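PDB 3BKN: bacterioferritin from Mycobacterium smegmatis str. MC2 155, which probably stores iron by oxidising ferrous ions with dioxygen and laying them down as a ferric mineral inside a hollow shell of 24 haem-binding subunits. Local coordinates for residues V7-E18 against S116-E127. Sequence-based numbering, arbitrary orientation.
Sequences VLKLLNEQLTSE and SARLLEQILADE. With ZN (zinc ion), chain M; ZN (zinc ion), chain N.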
ATOM      1  N   VAL A   7      51.148  -9.224  29.743  1.00 47.73           N
ATOM      2  CA  VAL A   7      49.921  -9.284  28.976  1.00 45.86           C
ATOM      3  C   VAL A   7      50.087  -8.625  27.615  1.00 45.78           C
ATOM      4  O   VAL A   7      49.587  -9.166  26.613  1.00 46.41           O
ATOM      5  CB  VAL A   7      48.741  -8.654  29.751  1.00 45.18           C
ATOM      6  CG1 VAL A   7      47.558  -8.398  28.830  1.00 44.22           C
ATOM      7  CG2 VAL A   7      48.354  -9.542  30.947  1.00 44.27           C
ATOM      8  N   LEU A   8      50.775  -7.476  27.553  1.00 44.54           N
ATOM      9  CA  LEU A   8      50.930  -6.772  26.272  1.00 43.72           C
ATOM     10  C   LEU A   8      51.897  -7.532  25.364  1.00 44.74           C
ATOM     11  O   LEU A   8      51.679  -7.590  24.170  1.00 44.93           O
ATOM     12  CB  LEU A   8      51.356  -5.329  26.446  1.00 42.97           C
ATOM     13  CG  LEU A   8      50.347  -4.414  27.145  1.00 43.40           C
ATOM     14  CD1 LEU A   8      51.074  -3.297  27.871  1.00 42.74           C
ATOM     15  CD2 LEU A   8      49.264  -3.864  26.215  1.00 43.02           C
ATOM     16  N   LYS A   9      52.941  -8.147  25.932  1.00 45.45           N
ATOM     17  CA  LYS A   9      53.760  -9.081  25.175  1.00 45.36           C
ATOM     18  C   LYS A   9      52.902 -10.160  24.554  1.00 44.90           C
ATOM     19  O   LYS A   9      53.059 -10.478  23.380  1.00 45.72           O
ATOM     20  CB  LYS A   9      54.782  -9.760  26.046  1.00 46.05           C
ATOM     21  CG  LYS A   9      56.092  -9.018  26.161  1.00 48.72           C
ATOM     22  CD  LYS A   9      57.071  -9.805  27.074  0.50 48.54           C
ATOM     23  CE  LYS A   9      57.799  -8.881  28.033  0.50 47.53           C
ATOM     24  NZ  LYS A   9      58.954  -9.581  28.655  0.50 46.87           N
ATOM     25  N   LEU A  10      51.999 -10.731  25.341  1.00 43.47           N
ATOM     26  CA  LEU A  10      51.154 -11.812  24.851  1.00 42.69           C
ATOM     27  C   LEU A  10      50.181 -11.325  23.756  1.00 43.16           C
ATOM     28  O   LEU A  10      50.089 -11.902  22.690  1.00 43.24           O
ATOM     29  CB  LEU A  10      50.414 -12.466  26.022  1.00 41.86           C
ATOM     30  CG  LEU A  10      49.301 -13.426  25.632  1.00 42.79           C
ATOM     31  CD1 LEU A  10      49.815 -14.752  25.032  1.00 41.51           C
ATOM     32  CD2 LEU A  10      48.521 -13.689  26.892  1.00 44.67           C
ATOM     33  N   LEU A  11      49.472 -10.234  24.022  1.00 42.77           N
ATOM     34  CA  LEU A  11      48.620  -9.646  23.009  1.00 41.71           C
ATOM     35  C   LEU A  11      49.347  -9.356  21.694  1.00 42.43           C
ATOM     36  O   LEU A  11      48.847  -9.595  20.597  1.00 42.59           O
ATOM     37  CB  LEU A  11      47.973  -8.387  23.550  1.00 40.73           C
ATOM     38  CG  LEU A  11      47.017  -8.603  24.712  1.00 39.00           C
ATOM     39  CD1 LEU A  11      46.659  -7.290  25.163  1.00 38.67           C
ATOM     40  CD2 LEU A  11      45.741  -9.337  24.374  1.00 38.72           C
ATOM     41  N   ASN A  12      50.536  -8.827  21.797  1.00 43.71           N
ATOM     42  CA  ASN A  12      51.357  -8.641  20.623  1.00 44.73           C
ATOM     43  C   ASN A  12      51.778  -9.897  19.903  1.00 45.69           C
ATOM     44  O   ASN A  12      51.757  -9.912  18.679  1.00 46.94           O
ATOM     45  CB  ASN A  12      52.549  -7.768  20.920  1.00 43.36           C
ATOM     46  CG  ASN A  12      52.320  -6.407  20.467  1.00 43.44           C
ATOM     47  OD1 ASN A  12      51.907  -6.210  19.330  1.00 47.32           O
ATOM     48  ND2 ASN A  12      52.520  -5.452  21.322  1.00 40.03           N
ATOM     49  N   GLU A  13      52.134 -10.960  20.626  1.00 45.62           N
ATOM     50  CA  GLU A  13      52.461 -12.210  19.948  1.00 44.19           C
ATOM     51  C   GLU A  13      51.209 -12.694  19.223  1.00 45.47           C
ATOM     52  O   GLU A  13      51.287 -13.048  18.036  1.00 46.42           O
ATOM     53  CB  GLU A  13      53.060 -13.289  20.850  1.00 43.84           C
ATOM     54  CG  GLU A  13      54.017 -12.780  21.961  0.50 45.21           C
ATOM     55  CD  GLU A  13      55.267 -12.031  21.451  0.50 45.03           C
ATOM     56  OE1 GLU A  13      56.137 -12.748  20.920  0.50 44.53           O
ATOM     57  OE2 GLU A  13      55.383 -10.760  21.603  0.50 43.63           O
ATOM     58  N   GLN A  14      50.047 -12.652  19.882  1.00 44.57           N
ATOM     59  CA  GLN A  14      48.819 -13.073  19.237  1.00 43.75           C
ATOM     60  C   GLN A  14      48.503 -12.232  18.003  1.00 44.80           C
ATOM     61  O   GLN A  14      48.067 -12.766  16.962  1.00 46.32           O
ATOM     62  CB  GLN A  14      47.653 -12.985  20.180  1.00 42.68           C
ATOM     63  CG  GLN A  14      46.395 -13.627  19.619  1.00 43.24           C
ATOM     64  CD  GLN A  14      46.615 -15.086  19.202  1.00 44.29           C
ATOM     65  OE1 GLN A  14      47.591 -15.729  19.632  1.00 44.64           O
ATOM     66  NE2 GLN A  14      45.719 -15.608  18.353  1.00 43.03           N
ATOM     67  N   LEU A  15      48.711 -10.914  18.113  1.00 43.75           N
ATOM     68  CA  LEU A  15      48.548 -10.014  16.969  1.00 42.65           C
ATOM     69  C   LEU A  15      49.381 -10.486  15.787  1.00 43.06           C
ATOM     70  O   LEU A  15      48.885 -10.466  14.653  1.00 43.12           O
ATOM     71  CB  LEU A  15      48.940  -8.560  17.307  1.00 41.43           C
ATOM     72  CG  LEU A  15      48.676  -7.541  16.216  1.00 39.64           C
ATOM     73  CD1 LEU A  15      47.210  -7.527  15.785  1.00 39.64           C
ATOM     74  CD2 LEU A  15      48.998  -6.255  16.767  1.00 40.62           C
ATOM     75  N   THR A  16      50.636 -10.889  16.043  1.00 42.37           N
ATOM     76  CA  THR A  16      51.478 -11.318  14.951  1.00 42.88           C
ATOM     77  C   THR A  16      50.865 -12.532  14.306  1.00 44.31           C
ATOM     78  O   THR A  16      50.814 -12.607  13.070  1.00 45.07           O
ATOM     79  CB  THR A  16      52.909 -11.588  15.391  1.00 42.79           C
ATOM     80  OG1 THR A  16      53.500 -10.341  15.747  1.00 42.17           O
ATOM     81  CG2 THR A  16      53.747 -12.222  14.244  1.00 41.46           C
ATOM     82  N   SER A  17      50.369 -13.460  15.123  1.00 45.35           N
ATOM     83  CA  SER A  17      49.666 -14.658  14.587  1.00 46.60           C
ATOM     84  C   SER A  17      48.451 -14.310  13.712  1.00 46.30           C
ATOM     85  O   SER A  17      48.309 -14.885  12.622  1.00 46.53           O
ATOM     86  CB  SER A  17      49.214 -15.631  15.677  1.00 47.76           C
ATOM     87  OG  SER A  17      50.144 -16.672  15.838  1.00 50.23           O
ATOM     88  N   GLU A  18      47.596 -13.381  14.161  1.00 44.15           N
ATOM     89  CA  GLU A  18      46.497 -12.958  13.309  1.00 43.32           C
ATOM     90  C   GLU A  18      46.976 -12.294  12.007  1.00 43.33           C
ATOM     91  O   GLU A  18      46.384 -12.514  10.930  1.00 44.23           O
ATOM     92  CB  GLU A  18      45.502 -12.012  13.980  1.00 42.13           C
ATOM     93  CG  GLU A  18      45.135 -12.341  15.335  1.00 44.09           C
ATOM     94  CD  GLU A  18      44.236 -13.535  15.463  1.00 45.79           C
ATOM     95  OE1 GLU A  18      43.627 -13.980  14.476  1.00 44.44           O
ATOM     96  OE2 GLU A  18      44.110 -14.014  16.601  1.00 47.87           O
ATOM     97  N   SER A 116      41.303  -8.618  29.264  1.00 43.86           N
ATOM     98  CA  SER A 116      42.176  -9.186  28.266  1.00 43.33           C
ATOM     99  C   SER A 116      41.961 -10.686  28.145  1.00 43.87           C
ATOM    100  O   SER A 116      42.032 -11.230  27.058  1.00 43.96           O
ATOM    101  CB  SER A 116      43.615  -8.872  28.611  1.00 42.23           C
ATOM    102  OG  SER A 116      43.820  -7.486  28.509  1.00 42.77           O
ATOM    103  N   ALA A 117      41.699 -11.351  29.272  1.00 44.47           N
ATOM    104  CA  ALA A 117      41.585 -12.793  29.294  1.00 44.27           C
ATOM    105  C   ALA A 117      40.331 -13.180  28.528  1.00 45.06           C
ATOM    106  O   ALA A 117      40.370 -14.102  27.714  1.00 44.80           O
ATOM    107  CB  ALA A 117      41.559 -13.290  30.702  1.00 43.67           C
ATOM    108  N   ARG A 118      39.242 -12.441  28.759  1.00 45.41           N
ATOM    109  CA  ARG A 118      37.981 -12.667  28.070  1.00 46.24           C
ATOM    110  C   ARG A 118      38.097 -12.406  26.590  1.00 45.81           C
ATOM    111  O   ARG A 118      37.494 -13.112  25.794  1.00 46.65           O
ATOM    112  CB  ARG A 118      36.861 -11.795  28.626  1.00 47.39           C
ATOM    113  CG  ARG A 118      36.275 -12.307  29.917  1.00 50.97           C
ATOM    114  CD  ARG A 118      35.437 -11.209  30.599  1.00 54.54           C
ATOM    115  NE  ARG A 118      34.080 -11.134  30.021  1.00 57.96           N
ATOM    116  CZ  ARG A 118      33.570 -10.051  29.420  1.00 58.40           C
ATOM    117  NH1 ARG A 118      34.274  -8.902  29.320  1.00 57.70           N
ATOM    118  NH2 ARG A 118      32.338 -10.115  28.941  1.00 57.65           N
ATOM    119  N   LEU A 119      38.838 -11.378  26.218  1.00 45.09           N
ATOM    120  CA  LEU A 119      39.090 -11.127  24.821  1.00 44.93           C
ATOM    121  C   LEU A 119      39.792 -12.349  24.191  1.00 45.48           C
ATOM    122  O   LEU A 119      39.388 -12.853  23.153  1.00 46.25           O
ATOM    123  CB  LEU A 119      39.922  -9.867  24.652  1.00 44.78           C
ATOM    124  CG  LEU A 119      40.416  -9.656  23.224  1.00 47.20           C
ATOM    125  CD1 LEU A 119      39.170  -9.708  22.314  1.00 50.33           C
ATOM    126  CD2 LEU A 119      41.117  -8.338  23.070  1.00 46.89           C
ATOM    127  N   LEU A 120      40.808 -12.875  24.849  1.00 44.94           N
ATOM    128  CA  LEU A 120      41.491 -14.012  24.312  1.00 44.20           C
ATOM    129  C   LEU A 120      40.674 -15.309  24.373  1.00 44.81           C
ATOM    130  O   LEU A 120      40.812 -16.194  23.533  1.00 44.98           O
ATOM    131  CB  LEU A 120      42.855 -14.140  24.968  1.00 44.34           C
ATOM    132  CG  LEU A 120      43.814 -12.966  24.691  1.00 42.72           C
ATOM    133  CD1 LEU A 120      44.952 -13.098  25.646  1.00 43.70           C
ATOM    134  CD2 LEU A 120      44.334 -12.973  23.276  1.00 40.40           C
ATOM    135  N   GLU A 121      39.800 -15.422  25.355  1.00 45.69           N
ATOM    136  CA  GLU A 121      38.911 -16.560  25.439  1.00 45.87           C
ATOM    137  C   GLU A 121      37.991 -16.593  24.233  1.00 46.17           C
ATOM    138  O   GLU A 121      37.754 -17.657  23.666  1.00 45.99           O
ATOM    139  CB  GLU A 121      38.106 -16.473  26.714  1.00 45.32           C
ATOM    140  CG  GLU A 121      38.840 -16.930  27.938  1.00 45.95           C
ATOM    141  CD  GLU A 121      38.106 -16.521  29.183  1.00 50.32           C
ATOM    142  OE1 GLU A 121      36.897 -16.195  29.063  1.00 53.39           O
ATOM    143  OE2 GLU A 121      38.728 -16.484  30.280  1.00 50.94           O
ATOM    144  N   GLN A 122      37.477 -15.430  23.826  1.00 47.35           N
ATOM    145  CA  GLN A 122      36.660 -15.317  22.592  1.00 47.62           C
ATOM    146  C   GLN A 122      37.455 -15.709  21.337  1.00 46.75           C
ATOM    147  O   GLN A 122      36.969 -16.489  20.516  1.00 47.15           O
ATOM    148  CB  GLN A 122      36.004 -13.932  22.454  1.00 48.54           C
ATOM    149  CG  GLN A 122      34.453 -13.980  22.704  1.00 51.63           C
ATOM    150  CD  GLN A 122      33.999 -12.951  23.761  0.50 51.94           C
ATOM    151  OE1 GLN A 122      34.002 -11.735  23.521  0.50 51.81           O
ATOM    152  NE2 GLN A 122      33.612 -13.444  24.934  0.50 51.09           N
ATOM    153  N   ILE A 123      38.684 -15.219  21.225  1.00 44.81           N
ATOM    154  CA  ILE A 123      39.487 -15.591  20.106  1.00 44.65           C
ATOM    155  C   ILE A 123      39.730 -17.110  20.088  1.00 44.97           C
ATOM    156  O   ILE A 123      39.534 -17.769  19.055  1.00 44.94           O
ATOM    157  CB  ILE A 123      40.747 -14.708  20.014  1.00 44.13           C
ATOM    158  CG1 ILE A 123      40.348 -13.364  19.394  1.00 43.04           C
ATOM    159  CG2 ILE A 123      41.831 -15.356  19.182  1.00 42.77           C
ATOM    160  CD1 ILE A 123      41.241 -12.297  19.749  1.00 43.06           C
ATOM    161  N   LEU A 124      40.107 -17.664  21.237  1.00 44.74           N
ATOM    162  CA  LEU A 124      40.364 -19.103  21.350  1.00 44.69           C
ATOM    163  C   LEU A 124      39.182 -19.917  20.856  1.00 45.42           C
ATOM    164  O   LEU A 124      39.348 -20.837  20.049  1.00 46.00           O
ATOM    165  CB  LEU A 124      40.733 -19.504  22.787  1.00 45.20           C
ATOM    166  CG  LEU A 124      41.130 -20.965  23.081  1.00 44.63           C
ATOM    167  CD1 LEU A 124      42.172 -21.527  22.122  1.00 43.68           C
ATOM    168  CD2 LEU A 124      41.588 -21.130  24.500  1.00 44.18           C
ATOM    169  N   ALA A 125      37.982 -19.568  21.306  1.00 45.25           N
ATOM    170  CA  ALA A 125      36.799 -20.282  20.846  1.00 45.56           C
ATOM    171  C   ALA A 125      36.657 -20.212  19.308  1.00 47.07           C
ATOM    172  O   ALA A 125      36.463 -21.253  18.656  1.00 47.94           O
ATOM    173  CB  ALA A 125      35.579 -19.780  21.540  1.00 44.27           C
ATOM    174  N   ASP A 126      36.788 -19.013  18.727  1.00 47.64           N
ATOM    175  CA  ASP A 126      36.773 -18.884  17.275  1.00 48.76           C
ATOM    176  C   ASP A 126      37.859 -19.790  16.652  1.00 49.28           C
ATOM    177  O   ASP A 126      37.575 -20.562  15.755  1.00 50.47           O
ATOM    178  CB  ASP A 126      36.900 -17.426  16.803  1.00 49.64           C
ATOM    179  CG  ASP A 126      35.710 -16.509  17.257  1.00 53.85           C
ATOM    180  OD1 ASP A 126      34.758 -16.909  17.973  1.00 55.69           O
ATOM    181  OD2 ASP A 126      35.732 -15.319  16.891  1.00 56.81           O
ATOM    182  N   GLU A 127      39.084 -19.764  17.149  1.00 48.85           N
ATOM    183  CA  GLU A 127      40.091 -20.618  16.521  1.00 48.81           C
ATOM    184  C   GLU A 127      39.830 -22.108  16.690  1.00 48.85           C
ATOM    185  O   GLU A 127      40.220 -22.880  15.838  1.00 48.66           O
ATOM    186  CB  GLU A 127      41.535 -20.256  16.902  1.00 48.03           C
ATOM    187  CG  GLU A 127      41.794 -18.803  17.092  1.00 48.58           C
ATOM    188  CD  GLU A 127      41.928 -18.034  15.806  1.00 51.03           C
ATOM    189  OE1 GLU A 127      41.197 -18.357  14.848  1.00 52.12           O
ATOM    190  OE2 GLU A 127      42.752 -17.078  15.752  1.00 50.72           O
TER
HETATM  191 ZN    ZN M 201      42.329 -15.404  14.817  1.00 39.97          ZN
HETATM  192 ZN    ZN N 202      41.465 -18.677  12.980  1.00 53.42          ZN
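Glu-18 and Glu-127 meet at a zinc ion, a worked example of how a metal can draw together carboxylates that would otherwise be expected to repel. Glu-18 OE1 lies 2.0 Å from the zinc of chain M, while its OE2 stays outside bonding distance, so this carboxylate binds through one oxygen. Glu-127 instead bridges: OE2 takes the same zinc at 2.0 Å, and OE1 reaches the zinc of chain N at 1.9 Å. The two carboxylate planes are only 8° apart. Both glutamate side chains leave the backbone with CG beside N and bend at chi2, which turns the carboxylates into the space between the helices.

The second shell begins with Gln-14, one turn before Glu-18. Its NE2 donates a 2.9 Å hydrogen bond to Glu-18 OE2, the oxygen not used by the metal, arriving from above the carboxylate plane at 42° and probably steadying its rotation. Ile-123 supplies an apolar wall here, its CG2 methyl 3.7 Å from Glu-18 OE2 and also against the Gln-14 amide.

Farther from the metals the contact becomes mainly apolar. Leu-120 packs its CD1 methyl against CD2 of both Leu-10 (3.8 Å) and Leu-11, and Val-7 CG1 rests against Ser-116, whose hydroxyl is hydrogen-bonded to Asp-113. The segment axes approach no closer than 11.7 Å and run in nearly the same direction, 22° apart; short side chains suffice where Val-7 faces Ser-116, while leucines, Gln-14 and the glutamates span the gap farther along.

Glu-51 and His-54 complete the site of the chain M zinc; Glu-51, Glu-94 and His-130 complete that of the chain N zinc. Carboxylates and histidines from all four long helices thus enclose a dinuclear centre, the signature of the ferritin-like four-helix bundle and consistent with the ferroxidase site of this family, here occupied by zinc.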